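Local coordinates for protein chloromuconate cycloisomerase (Rhodococcus opacus, PDB 4M0X) that binds a manganese ion in the barrel domain of an enolase-superfamily fold and assembles with other copies of itself, at residues A[72-77]-A[95-100]; A[199-204]-A[208-213]; A[339-344]-A[349-354]. One frame throughout, in Å; residues are numbered along the deposited sequence.

Interaction 1: A[72-77]-A[95-100]; sequences QYLAPV and GLVFGN
Leu-96 and Val-77 reach toward each other tip to tip, the clearest apolar contact between 72-77 and 95-100. Leu-96 CD1 lies 4.2 Å from Val-77 CG1 and equally far from Val-77 CG2, so one leucine methyl faces the fork of the valine. With CG of Leu-96 anti to its own carbonyl carbon (chi1 -50°) and the chain beyond extended, this methyl also arrives 3.4 Å from Tyr-73 O, late in helix 63-74. A second apolar pair, Leu-74 and Val-97, crosses at about a right angle. Leu-74 CG is 3.9 Å from Val-97 CG1, but the modelled spacing of the end methyls is too short to be trusted.

Two hydrogen bonds shape the segments from within. Val-77 N donates to Leu-74 O at 3.1 Å, holding the 3-10 turn that carries the valine. Asn-100 ND2 donates to Phe-98 O at 3.1 Å with an N-H...O angle of 162°; the acceptor lies in the amide plane and the donor in the carbonyl plane, which fixes the rotation of the amide. In addition, the same ND2 bonds Gly-60 O of the second subunit, and Tyr-73 OH bonds Glu-64 OE1 of that subunit, so these polar ends face the assembly.

The contact brings the C-terminal part of helix 63-74 against the end of helix 86-96, where Met-93 touches both Leu-74 and Val-77. Leu-74 also packs on Ala-103 and Ile-107 of helix 101-118, joining three helices of the N-terminal domain.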
loop_
_atom_site.group_PDB
_atom_site.type_symbol
_atom_site.label_atom_id
_atom_site.label_comp_id
_atom_site.label_asym_id
_atom_site.label_seq_id
_atom_site.Cartn_x
_atom_site.Cartn_y
_atom_site.Cartn_z
ATOM N N GLN A 72 -30.503 10.815 34.418
ATOM C CA GLN A 72 -31.642 10.820 33.519
ATOM C C GLN A 72 -31.627 9.741 32.454
ATOM O O GLN A 72 -32.683 9.115 32.215
ATOM C CB GLN A 72 -31.846 12.187 32.889
ATOM C CG GLN A 72 -33.037 12.269 31.948
ATOM C CD GLN A 72 -33.253 13.669 31.389
ATOM O OE1 GLN A 72 -32.676 14.656 31.879
ATOM N NE2 GLN A 72 -34.103 13.763 30.363
ATOM N N TYR A 73 -30.478 9.531 31.795
ATOM C CA TYR A 73 -30.473 8.632 30.621
ATOM C C TYR A 73 -29.863 7.273 30.833
ATOM O O TYR A 73 -30.177 6.332 30.100
ATOM C CB TYR A 73 -29.841 9.277 29.395
ATOM C CG TYR A 73 -30.556 10.510 28.928
ATOM C CD1 TYR A 73 -31.593 10.432 27.999
ATOM C CD2 TYR A 73 -30.193 11.759 29.418
ATOM C CE1 TYR A 73 -32.252 11.564 27.567
ATOM C CE2 TYR A 73 -30.842 12.903 28.999
ATOM C CZ TYR A 73 -31.860 12.800 28.071
ATOM O OH TYR A 73 -32.470 13.950 27.661
ATOM N N LEU A 74 -28.973 7.166 31.809
ATOM C CA LEU A 74 -28.338 5.884 32.072
ATOM C C LEU A 74 -29.116 5.080 33.095
ATOM O O LEU A 74 -29.257 3.879 32.936
ATOM C CB LEU A 74 -26.864 6.082 32.481
ATOM C CG LEU A 74 -25.903 6.506 31.344
ATOM C CD1 LEU A 74 -24.435 6.550 31.759
ATOM C CD2 LEU A 74 -26.076 5.604 30.144
ATOM N N ALA A 75 -29.650 5.763 34.115
ATOM C CA ALA A 75 -30.267 5.139 35.294
ATOM C C ALA A 75 -31.242 4.023 34.963
ATOM O O ALA A 75 -31.146 2.954 35.557
ATOM C CB ALA A 75 -30.945 6.178 36.171
ATOM N N PRO A 76 -32.192 4.285 34.036
ATOM C CA PRO A 76 -33.219 3.395 33.498
ATOM C C PRO A 76 -32.780 2.010 33.057
ATOM O O PRO A 76 -33.607 1.090 33.083
ATOM C CB PRO A 76 -33.737 4.156 32.272
ATOM C CG PRO A 76 -32.900 5.400 32.167
ATOM C CD PRO A 76 -32.429 5.654 33.551
ATOM N N VAL A 77 -31.536 1.829 32.629
ATOM C CA VAL A 77 -31.100 0.448 32.417
ATOM C C VAL A 77 -30.331 -0.154 33.601
ATOM O O VAL A 77 -29.826 -1.268 33.500
ATOM C CB VAL A 77 -30.381 0.198 31.062
ATOM C CG1 VAL A 77 -31.396 0.079 29.927
ATOM C CG2 VAL A 77 -29.329 1.257 30.766
ATOM N N GLY A 95 -26.535 1.442 23.988
ATOM C CA GLY A 95 -27.770 1.539 23.229
ATOM C C GLY A 95 -28.571 2.800 23.472
ATOM O O GLY A 95 -29.239 3.262 22.561
ATOM N N LEU A 96 -28.508 3.367 24.681
ATOM C CA LEU A 96 -29.194 4.659 24.966
ATOM C C LEU A 96 -28.319 5.891 24.801
ATOM O O LEU A 96 -28.815 6.940 24.394
ATOM C CB LEU A 96 -29.818 4.722 26.374
ATOM C CG LEU A 96 -30.696 3.562 26.813
ATOM C CD1 LEU A 96 -31.313 3.842 28.167
ATOM C CD2 LEU A 96 -31.756 3.271 25.756
ATOM N N VAL A 97 -27.037 5.795 25.154
ATOM C CA VAL A 97 -26.193 6.980 25.007
ATOM C C VAL A 97 -24.894 6.731 24.285
ATOM O O VAL A 97 -24.086 5.888 24.674
ATOM C CB VAL A 97 -26.052 7.852 26.306
ATOM C CG1 VAL A 97 -26.352 7.064 27.549
ATOM C CG2 VAL A 97 -24.688 8.521 26.422
ATOM N N PHE A 98 -24.712 7.452 23.202
ATOM C CA PHE A 98 -23.442 7.420 22.532
ATOM C C PHE A 98 -22.389 8.168 23.372
ATOM O O PHE A 98 -22.674 9.201 23.979
ATOM C CB PHE A 98 -23.554 8.028 21.126
ATOM C CG PHE A 98 -22.275 7.978 20.367
ATOM C CD1 PHE A 98 -21.879 6.798 19.739
ATOM C CD2 PHE A 98 -21.408 9.086 20.361
ATOM C CE1 PHE A 98 -20.660 6.734 19.086
ATOM C CE2 PHE A 98 -20.180 9.031 19.705
ATOM C CZ PHE A 98 -19.807 7.850 19.069
ATOM N N GLY A 99 -21.173 7.636 23.394
ATOM C CA GLY A 99 -20.080 8.312 24.036
ATOM C C GLY A 99 -20.333 8.372 25.521
ATOM O O GLY A 99 -20.777 7.397 26.099
ATOM N N ASN A 100 -20.071 9.521 26.137
ATOM C CA ASN A 100 -20.220 9.674 27.581
ATOM C C ASN A 100 -19.602 8.507 28.324
ATOM O O ASN A 100 -20.269 7.821 29.101
ATOM C CB ASN A 100 -21.687 9.896 27.978
ATOM C CG ASN A 100 -22.222 11.250 27.504
ATOM O OD1 ASN A 100 -22.239 12.232 28.244
ATOM N ND2 ASN A 100 -22.643 11.307 26.267
#

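Interaction 2: A[199-204]-A[208-213]; sequences GRWSEL and RWLPIL
In the beta-alpha-beta unit formed by strand 192-196, helix 203-215 and strand 220-222, Trp-201 of the loop entering the helix folds back onto Trp-209, Leu-210 and Leu-213 of that helix. Its CG stands beside the backbone N, anti to the carbonyl carbon (chi1 -86°), a rotation that sends the six-membered ring across to the helix. The outer rim of the indole does the touching. Its CZ3 is 3.6 Å from Leu-210 CD1, and its CH2 is 4.0 Å from Leu-213 CD1, which sits at the ring edge near the plane. Trp-209 CB approaches both rim carbons, standing 3.9 Å from Trp-201 CH2. The two indoles are set obliquely, with planes at 54° and the centroids of the Trp-201 six-membered and Trp-209 five-membered rings 6.0 Å apart. Arg-208 CG lies over one face of the Trp-209 ring, toward its rim.

One backbone bond links the segments: Arg-208 N donates to Leu-204 O at 3.0 Å, an ordinary i to i+4 bond of helix 203-215. At the helix start, Ser-202 is the N-cap; its side chain caps a backbone N just beyond 204 while its own N bonds Glu-205 OE1, consistent with a capping box. Ser-177 of helix 173-183 touches both indoles.

The side chain of Trp-201 is about 13 Å from the manganese ion, one ligand of which is Asp-196 at the end of strand 192-196. The arrangement is that of a strand-loop-helix step in a TIM-type barrel.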
loop_
_atom_site.group_PDB
_atom_site.type_symbol
_atom_site.label_atom_id
_atom_site.label_comp_id
_atom_site.label_asym_id
_atom_site.label_seq_id
_atom_site.Cartn_x
_atom_site.Cartn_y
_atom_site.Cartn_z
ATOM N N GLY A 199 -1.767 16.771 22.920
ATOM C CA GLY A 199 -2.145 16.850 21.518
ATOM C C GLY A 199 -2.244 18.257 20.962
ATOM O O GLY A 199 -2.870 18.469 19.934
ATOM N N ARG A 200 -1.610 19.218 21.634
ATOM C CA ARG A 200 -1.756 20.648 21.307
ATOM C C ARG A 200 -0.641 21.146 20.386
ATOM O O ARG A 200 -0.665 22.299 19.959
ATOM C CB ARG A 200 -1.794 21.504 22.583
ATOM C CG ARG A 200 -2.936 21.204 23.529
ATOM C CD ARG A 200 -4.003 22.291 23.515
ATOM N NE ARG A 200 -5.275 21.846 22.921
ATOM C CZ ARG A 200 -6.468 21.963 23.506
ATOM N NH1 ARG A 200 -6.572 22.530 24.706
ATOM N NH2 ARG A 200 -7.561 21.532 22.887
ATOM N N TRP A 201 0.333 20.291 20.091
ATOM C CA TRP A 201 1.433 20.697 19.249
ATOM C C TRP A 201 1.146 20.443 17.784
ATOM O O TRP A 201 0.467 19.484 17.437
ATOM C CB TRP A 201 2.670 19.942 19.668
ATOM C CG TRP A 201 3.393 20.612 20.768
ATOM C CD1 TRP A 201 2.937 21.638 21.553
ATOM C CD2 TRP A 201 4.700 20.292 21.242
ATOM N NE1 TRP A 201 3.892 21.979 22.473
ATOM C CE2 TRP A 201 4.984 21.171 22.305
ATOM C CE3 TRP A 201 5.668 19.349 20.867
ATOM C CZ2 TRP A 201 6.206 21.150 22.987
ATOM C CZ3 TRP A 201 6.881 19.331 21.551
ATOM C CH2 TRP A 201 7.136 20.224 22.595
ATOM N N SER A 202 1.666 21.284 16.910
ATOM C CA SER A 202 1.502 21.006 15.494
ATOM C C SER A 202 2.522 19.986 15.058
ATOM O O SER A 202 3.610 19.819 15.686
ATOM C CB SER A 202 1.662 22.276 14.655
ATOM O OG SER A 202 3.016 22.710 14.589
ATOM N N GLU A 203 2.212 19.321 13.957
ATOM C CA GLU A 203 3.194 18.459 13.345
ATOM C C GLU A 203 4.579 19.129 13.197
ATOM O O GLU A 203 5.586 18.510 13.539
ATOM C CB GLU A 203 2.699 18.008 12.009
ATOM C CG GLU A 203 2.829 16.525 11.858
ATOM C CD GLU A 203 2.228 16.038 10.565
ATOM O OE1 GLU A 203 1.091 16.501 10.213
ATOM O OE2 GLU A 203 2.899 15.176 9.927
ATOM N N LEU A 204 4.632 20.378 12.720
ATOM C CA LEU A 204 5.904 21.148 12.678
ATOM C C LEU A 204 6.624 21.290 14.041
ATOM O O LEU A 204 7.833 21.072 14.139
ATOM C CB LEU A 204 5.701 22.542 12.061
ATOM C CG LEU A 204 6.023 22.788 10.588
ATOM C CD1 LEU A 204 5.682 21.586 9.741
ATOM C CD2 LEU A 204 5.247 23.980 10.072
ATOM N N ARG A 208 10.196 19.666 15.449
ATOM C CA ARG A 208 11.226 20.619 15.846
ATOM C C ARG A 208 11.739 20.295 17.246
ATOM O O ARG A 208 12.962 20.230 17.464
ATOM C CB ARG A 208 10.681 22.064 15.778
ATOM C CG ARG A 208 11.423 23.136 16.602
ATOM C CD ARG A 208 12.557 23.827 15.838
ATOM N NE ARG A 208 12.803 25.214 16.270
ATOM C CZ ARG A 208 12.010 26.259 15.991
ATOM N NH1 ARG A 208 10.883 26.103 15.299
ATOM N NH2 ARG A 208 12.332 27.475 16.409
ATOM N N TRP A 209 10.816 20.084 18.193
ATOM C CA TRP A 209 11.205 20.105 19.601
ATOM C C TRP A 209 11.421 18.773 20.214
ATOM O O TRP A 209 12.284 18.614 21.050
ATOM C CB TRP A 209 10.253 20.944 20.441
ATOM C CG TRP A 209 10.353 22.398 20.126
ATOM C CD1 TRP A 209 9.439 23.162 19.465
ATOM C CD2 TRP A 209 11.445 23.261 20.447
ATOM N NE1 TRP A 209 9.900 24.470 19.359
ATOM C CE2 TRP A 209 11.128 24.550 19.953
ATOM C CE3 TRP A 209 12.671 23.073 21.101
ATOM C CZ2 TRP A 209 11.994 25.638 20.093
ATOM C CZ3 TRP A 209 13.533 24.169 21.239
ATOM C CH2 TRP A 209 13.187 25.429 20.742
ATOM N N LEU A 210 10.673 17.787 19.779
ATOM C CA LEU A 210 10.855 16.444 20.307
ATOM C C LEU A 210 12.303 15.981 20.246
ATOM O O LEU A 210 12.806 15.578 21.267
ATOM C CB LEU A 210 9.873 15.426 19.674
ATOM C CG LEU A 210 8.604 15.076 20.460
ATOM C CD1 LEU A 210 8.348 16.041 21.604
ATOM C CD2 LEU A 210 7.340 14.905 19.609
ATOM N N PRO A 211 12.971 16.026 19.075
ATOM C CA PRO A 211 14.346 15.486 19.028
ATOM C C PRO A 211 15.278 16.264 19.966
ATOM O O PRO A 211 16.189 15.668 20.578
ATOM C CB PRO A 211 14.784 15.731 17.588
ATOM C CG PRO A 211 13.521 15.850 16.813
ATOM C CD PRO A 211 12.536 16.495 17.750
ATOM N N ILE A 212 15.013 17.557 20.122
ATOM C CA ILE A 212 15.821 18.366 20.994
ATOM C C ILE A 212 15.638 17.894 22.433
ATOM O O ILE A 212 16.618 17.752 23.205
ATOM C CB ILE A 212 15.557 19.885 20.795
ATOM C CG1 ILE A 212 16.303 20.388 19.553
ATOM C CG2 ILE A 212 16.012 20.705 21.992
ATOM C CD1 ILE A 212 15.660 21.610 18.943
ATOM N N LEU A 213 14.393 17.609 22.781
ATOM C CA LEU A 213 14.086 17.087 24.088
ATOM C C LEU A 213 14.557 15.629 24.269
ATOM O O LEU A 213 14.914 15.213 25.365
ATOM C CB LEU A 213 12.592 17.224 24.350
ATOM C CG LEU A 213 11.972 18.618 24.508
ATOM C CD1 LEU A 213 10.454 18.627 24.256
ATOM C CD2 LEU A 213 12.262 19.097 25.910
#

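Interaction 3: A[339-344]-A[349-354]; sequences EPLKYD and LIPTGP
Leu-349 packs alongside Lys-342, the two side chains pointing the same way. From its base outward, Leu-349 CB is 3.9 Å from Lys-342 O, and CG keeps the same separation from that oxygen. Because Leu-349 CG stands anti to the carbonyl carbon (chi1 -49°), the side chain is laid along that of Lys-342, where its branches part: CD1 lies 3.8 Å from Lys-342 CG, against the aliphatic beginning of the lysine, whereas CD2 is 4.5 Å from Asp-344 CB.

Beneath this pair the backbones are joined twice. Leu-349 N donates to Lys-342 O at 3.1 Å, a nearly straight bond (N-H...O angle 175°). The return link is made by a water, which accepts from Lys-342 N at 2.8 Å and donates to Leu-349 O at the same length, bridging two backbone segments too far apart here for a direct second bond. Farther along, Leu-341 CD2 meets Pro-351 CG at 3.7 Å.

Ala-308 of helix 304-316 touches both Leu-341 and Pro-351, while Leu-349 lies on Arg-134 of strand 134-141. The segments run in opposite directions around a single direct bond and a water bridge, a hairpin-like return. It brings 339-344 alongside strand 347-349, itself paired antiparallel with strand 134-141 at one margin of the barrel sheet of this enolase-type domain.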
loop_
_atom_site.group_PDB
_atom_site.type_symbol
_atom_site.label_atom_id
_atom_site.label_comp_id
_atom_site.label_asym_id
_atom_site.label_seq_id
_atom_site.Cartn_x
_atom_site.Cartn_y
_atom_site.Cartn_z
ATOM N N GLU A 339 -9.910 4.823 53.553
ATOM C CA GLU A 339 -8.478 4.574 53.442
ATOM C C GLU A 339 -8.026 4.841 52.011
ATOM O O GLU A 339 -8.280 4.026 51.122
ATOM C CB GLU A 339 -8.154 3.130 53.808
ATOM C CG GLU A 339 -8.259 2.839 55.292
ATOM C CD GLU A 339 -8.336 1.355 55.597
ATOM O OE1 GLU A 339 -7.620 0.557 54.931
ATOM O OE2 GLU A 339 -9.114 0.992 56.514
ATOM N N PRO A 340 -7.365 5.993 51.774
ATOM C CA PRO A 340 -6.872 6.354 50.446
ATOM C C PRO A 340 -5.748 5.422 49.996
ATOM O O PRO A 340 -5.356 4.534 50.747
ATOM C CB PRO A 340 -6.352 7.777 50.663
ATOM C CG PRO A 340 -5.959 7.817 52.106
ATOM C CD PRO A 340 -7.078 7.051 52.757
ATOM N N LEU A 341 -5.237 5.600 48.786
ATOM C CA LEU A 341 -4.194 4.715 48.299
ATOM C C LEU A 341 -2.924 4.911 49.124
ATOM O O LEU A 341 -2.579 6.040 49.515
ATOM C CB LEU A 341 -3.927 4.964 46.809
ATOM C CG LEU A 341 -5.061 4.790 45.775
ATOM C CD1 LEU A 341 -4.556 5.151 44.389
ATOM C CD2 LEU A 341 -5.670 3.394 45.773
ATOM N N LYS A 342 -2.220 3.819 49.406
ATOM C CA LYS A 342 -1.014 3.952 50.197
ATOM C C LYS A 342 0.210 3.995 49.279
ATOM O O LYS A 342 0.332 3.193 48.363
ATOM C CB LYS A 342 -0.975 2.849 51.268
ATOM C CG LYS A 342 0.232 2.794 52.215
ATOM C CD LYS A 342 0.429 3.978 53.162
ATOM C CE LYS A 342 1.618 3.689 54.088
ATOM N NZ LYS A 342 2.507 4.862 54.344
ATOM N N TYR A 343 1.083 4.977 49.476
ATOM C CA TYR A 343 2.349 5.026 48.744
ATOM C C TYR A 343 3.458 4.654 49.689
ATOM O O TYR A 343 3.264 4.659 50.914
ATOM C CB TYR A 343 2.606 6.402 48.100
ATOM C CG TYR A 343 1.519 6.808 47.114
ATOM C CD1 TYR A 343 0.335 7.396 47.563
ATOM C CD2 TYR A 343 1.651 6.554 45.752
ATOM C CE1 TYR A 343 -0.666 7.735 46.687
ATOM C CE2 TYR A 343 0.662 6.907 44.863
ATOM C CZ TYR A 343 -0.493 7.494 45.343
ATOM O OH TYR A 343 -1.508 7.837 44.490
ATOM N N ASP A 344 4.597 4.265 49.114
ATOM C CA ASP A 344 5.802 3.927 49.859
ATOM C C ASP A 344 7.019 4.080 48.982
ATOM O O ASP A 344 7.141 3.377 47.970
ATOM C CB ASP A 344 5.769 2.484 50.375
ATOM C CG ASP A 344 6.955 2.164 51.291
ATOM O OD1 ASP A 344 7.398 3.073 52.025
ATOM O OD2 ASP A 344 7.438 1.014 51.281
ATOM N N LEU A 349 0.974 0.764 46.581
ATOM C CA LEU A 349 0.635 -0.587 46.989
ATOM C C LEU A 349 -0.779 -0.883 46.475
ATOM O O LEU A 349 -1.683 -0.089 46.694
ATOM C CB LEU A 349 0.645 -0.704 48.498
ATOM C CG LEU A 349 1.734 -0.245 49.457
ATOM C CD1 LEU A 349 1.216 -0.608 50.839
ATOM C CD2 LEU A 349 3.096 -0.899 49.226
ATOM N N ILE A 350 -0.990 -2.002 45.804
ATOM C CA ILE A 350 -2.322 -2.247 45.216
ATOM C C ILE A 350 -3.398 -2.673 46.240
ATOM O O ILE A 350 -3.224 -3.657 46.992
ATOM C CB ILE A 350 -2.260 -3.253 44.036
ATOM C CG1 ILE A 350 -1.399 -2.683 42.889
ATOM C CG2 ILE A 350 -3.665 -3.606 43.552
ATOM C CD1 ILE A 350 -0.757 -3.720 42.000
ATOM N N PRO A 351 -4.523 -1.948 46.279
ATOM C CA PRO A 351 -5.554 -2.395 47.214
ATOM C C PRO A 351 -5.944 -3.865 46.987
ATOM O O PRO A 351 -6.006 -4.338 45.834
ATOM C CB PRO A 351 -6.729 -1.442 46.925
ATOM C CG PRO A 351 -6.043 -0.198 46.466
ATOM C CD PRO A 351 -4.920 -0.716 45.586
ATOM N N THR A 352 -6.187 -4.565 48.094
ATOM C CA THR A 352 -6.433 -5.998 48.112
ATOM C C THR A 352 -7.796 -6.311 48.737
ATOM O O THR A 352 -8.301 -7.436 48.607
ATOM C CB THR A 352 -5.314 -6.767 48.882
ATOM O OG1 THR A 352 -5.124 -6.200 50.191
ATOM C CG2 THR A 352 -3.985 -6.717 48.131
ATOM N N GLY A 353 -8.389 -5.326 49.416
ATOM C CA GLY A 353 -9.674 -5.512 50.099
ATOM C C GLY A 353 -10.739 -5.919 49.100
ATOM O O GLY A 353 -10.481 -5.913 47.900
ATOM N N PRO A 354 -11.949 -6.274 49.568
ATOM C CA PRO A 354 -12.910 -6.734 48.545
ATOM C C PRO A 354 -13.365 -5.582 47.681
ATOM O O PRO A 354 -13.174 -4.412 48.070
ATOM C CB PRO A 354 -14.089 -7.299 49.363
ATOM C CG PRO A 354 -13.650 -7.274 50.787
ATOM C CD PRO A 354 -12.527 -6.288 50.924
HETATM O O HOH W 1 -3.224 1.364 48.571
#

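How the interactions relate
From the N terminus, the chain closes three loops in series, and none nests within or crosses another. Interaction 1 comes first, bringing together the C-terminal parts of two helices, its segments separated by 17 residues, in the N-terminal domain. Interactions 2 and 3 both fall in the barrel domain and close much shorter loops. Interaction 2 ties the loop after strand 192-196 to helix 203-215, bridging three helical residues; interaction 3, after the last parallel strand, spans four residues and sets loop 339-344 beside strand 347-349 and the segment that follows. These two lie on opposite sides of the chain's centre, their centres about 37 Å apart. Interaction 1 touches neither; its nearest atoms are about 18 Å from those of interaction 2.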